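Choloylglycine hydrolase (Clostridium perfringens, PDB 2BJF) hydrolyses the amide bond of glycine- and taurine-conjugated bile salts, releasing free bile acids, and can also act as an acyltransferase on bile acids. Local coordinates at residues 121-126 and 154-159. Numbering follows the deposited sequence.
Sequences EALKNA and IVVEQT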
loop_
_atom_site.group_PDB
_atom_site.type_symbol
_atom_site.label_atom_id
_atom_site.label_comp_id
_atom_site.label_asym_id
_atom_site.label_seq_id
_atom_site.Cartn_x
_atom_site.Cartn_y
_atom_site.Cartn_z
ATOM N N GLU A 121 -7.338 -23.358 -32.023
ATOM C CA GLU A 121 -6.897 -23.738 -33.362
ATOM C C GLU A 121 -7.327 -22.710 -34.411
ATOM O O GLU A 121 -6.542 -22.345 -35.288
ATOM C CB GLU A 121 -7.417 -25.136 -33.719
ATOM C CG GLU A 121 -6.891 -25.703 -35.040
ATOM C CD GLU A 121 -5.392 -25.989 -35.040
ATOM O OE1 GLU A 121 -4.745 -25.926 -33.972
ATOM O OE2 GLU A 121 -4.859 -26.283 -36.127
ATOM N N ALA A 122 -8.567 -22.238 -34.298
ATOM C CA ALA A 122 -9.125 -21.264 -35.236
ATOM C C ALA A 122 -8.483 -19.880 -35.123
ATOM O O ALA A 122 -8.471 -19.117 -36.089
ATOM C CB ALA A 122 -10.629 -21.163 -35.054
ATOM N N LEU A 123 -7.950 -19.565 -33.943
ATOM C CA LEU A 123 -7.342 -18.257 -33.695
ATOM C C LEU A 123 -5.901 -18.137 -34.192
ATOM O O LEU A 123 -5.369 -17.029 -34.295
ATOM C CB LEU A 123 -7.420 -17.895 -32.207
ATOM C CG LEU A 123 -8.797 -17.533 -31.645
ATOM C CD1 LEU A 123 -8.700 -17.346 -30.146
ATOM C CD2 LEU A 123 -9.376 -16.284 -32.307
ATOM N N LYS A 124 -5.280 -19.273 -34.509
ATOM C CA LYS A 124 -3.893 -19.296 -34.989
ATOM C C LYS A 124 -3.685 -18.407 -36.215
ATOM O O LYS A 124 -2.660 -17.731 -36.328
ATOM C CB LYS A 124 -3.440 -20.729 -35.283
ATOM C CG LYS A 124 -3.171 -21.562 -34.039
ATOM C CD LYS A 124 -2.645 -22.940 -34.399
ATOM C CE LYS A 124 -2.249 -23.717 -33.153
ATOM N NZ LYS A 124 -1.650 -25.038 -33.490
ATOM N N ASN A 125 -4.665 -18.401 -37.115
ATOM C CA ASN A 125 -4.603 -17.586 -38.327
ATOM C C ASN A 125 -5.642 -16.457 -38.339
ATOM O O ASN A 125 -6.010 -15.947 -39.399
ATOM C CB ASN A 125 -4.747 -18.475 -39.568
ATOM C CG ASN A 125 -4.323 -17.773 -40.849
ATOM O OD1 ASN A 125 -3.310 -17.071 -40.888
ATOM N ND2 ASN A 125 -5.102 -17.962 -41.907
ATOM N N ALA A 126 -6.103 -16.061 -37.154
ATOM C CA ALA A 126 -7.134 -15.031 -37.048
ATOM C C ALA A 126 -6.562 -13.620 -36.922
ATOM O O ALA A 126 -5.419 -13.429 -36.497
ATOM C CB ALA A 126 -8.083 -15.337 -35.893
ATOM N N ILE A 154 -8.837 -19.328 -21.742
ATOM C CA ILE A 154 -7.849 -18.586 -22.529
ATOM C C ILE A 154 -8.167 -17.091 -22.567
ATOM O O ILE A 154 -9.306 -16.681 -22.320
ATOM C CB ILE A 154 -7.688 -19.142 -23.977
ATOM C CG1 ILE A 154 -9.036 -19.192 -24.708
ATOM C CG2 ILE A 154 -7.002 -20.514 -23.957
ATOM C CD1 ILE A 154 -8.922 -19.380 -26.217
ATOM N N VAL A 155 -7.146 -16.288 -22.854
ATOM C CA VAL A 155 -7.292 -14.841 -22.990
ATOM C C VAL A 155 -6.821 -14.432 -24.382
ATOM O O VAL A 155 -5.738 -14.828 -24.819
ATOM C CB VAL A 155 -6.500 -14.079 -21.896
ATOM C CG1 VAL A 155 -6.505 -12.572 -22.154
ATOM C CG2 VAL A 155 -7.073 -14.384 -20.514
ATOM N N VAL A 156 -7.648 -13.649 -25.070
ATOM C CA VAL A 156 -7.359 -13.214 -26.436
ATOM C C VAL A 156 -7.116 -11.710 -26.473
ATOM O O VAL A 156 -8.002 -10.921 -26.142
ATOM C CB VAL A 156 -8.514 -13.580 -27.401
ATOM C CG1 VAL A 156 -8.174 -13.169 -28.828
ATOM C CG2 VAL A 156 -8.819 -15.072 -27.334
ATOM N N GLU A 157 -5.907 -11.320 -26.873
ATOM C CA GLU A 157 -5.527 -9.910 -26.939
ATOM C C GLU A 157 -4.781 -9.623 -28.234
ATOM O O GLU A 157 -3.753 -10.238 -28.508
ATOM C CB GLU A 157 -4.656 -9.524 -25.735
ATOM C CG GLU A 157 -5.367 -9.659 -24.392
ATOM C CD GLU A 157 -4.510 -9.295 -23.191
ATOM O OE1 GLU A 157 -3.263 -9.279 -23.301
ATOM O OE2 GLU A 157 -5.101 -9.036 -22.122
ATOM N N GLN A 158 -5.305 -8.699 -29.035
ATOM C CA GLN A 158 -4.592 -8.278 -30.235
ATOM C C GLN A 158 -3.827 -6.987 -29.991
ATOM O O GLN A 158 -4.410 -5.959 -29.637
ATOM C CB GLN A 158 -5.518 -8.138 -31.445
ATOM C CG GLN A 158 -4.748 -7.922 -32.748
ATOM C CD GLN A 158 -5.568 -8.200 -33.989
ATOM O OE1 GLN A 158 -6.087 -9.302 -34.173
ATOM N NE2 GLN A 158 -5.669 -7.204 -34.864
ATOM N N THR A 159 -2.514 -7.064 -30.178
ATOM C CA THR A 159 -1.626 -5.918 -30.033
ATOM C C THR A 159 -1.073 -5.526 -31.404
ATOM O O THR A 159 -1.436 -6.125 -32.420
ATOM C CB THR A 159 -0.462 -6.232 -29.068
ATOM O OG1 THR A 159 0.305 -7.328 -29.582
ATOM C CG2 THR A 159 -0.987 -6.585 -27.680
#
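Leu-123 meets Val-156 and Ile-154 in a buried, wholly apolar helix-on-sheet contact within the N-terminal nucleophile (Ntn) hydrolase fold. It illustrates how one leucine at the end of a short helix can reach across to a β-sheet. Leu-123 lies in the last part of helix 116-123, while Ile-154 and Val-156 belong to strand 153-158, which runs antiparallel between strands 142-147 and 163-167.

The alternation of the strand sets the pattern. Ile-154, Val-156 and Gln-158 point their CB atoms toward the helix, whereas Val-155 and Glu-157 belong to the other face, where the carboxylate of Glu-157 is bonded by His-143 and by the backbone N of Phe-179. Leu-123 carries CG anti to its carbonyl carbon (chi1 -72°) and, with CD1 in turn anti to CA (chi2 174°), the branch extends to the strand. Its CD1 meets Val-156 CG2 tip to tip at 3.6 Å, close van der Waals packing, although the CA atoms of Leu-123 and Val-156 remain 8.8 Å apart. Phe-105 of helix 105-112 touches both Leu-123 and Val-156, Trp-108 adds to the packing around Leu-123, and Leu-163 and Ile-146 of the flanking strands pack on Val-156.

A type I β turn from Leu-123 to Ala-126, closed by Ala-126 N to Leu-123 O at 3.1 Å, leads into strand 126-129. The exposed side chains of Glu-121 and Lys-124 pair with each other: Lys-124 NZ and Glu-121 OE1 lie 3.3 Å apart in a salt bridge whose hydrogen bond is weak. Gln-158 instead binds the chain just after this turn, its OE1 accepting from Ile-128 N. The bile-acid product lies about 13 Å from the Val-156 side chain, so this is structural packing rather than pocket lining. The same methyl, Leu-123 CD1, makes a looser approach to Ile-154 CD1, at 4.4 Å.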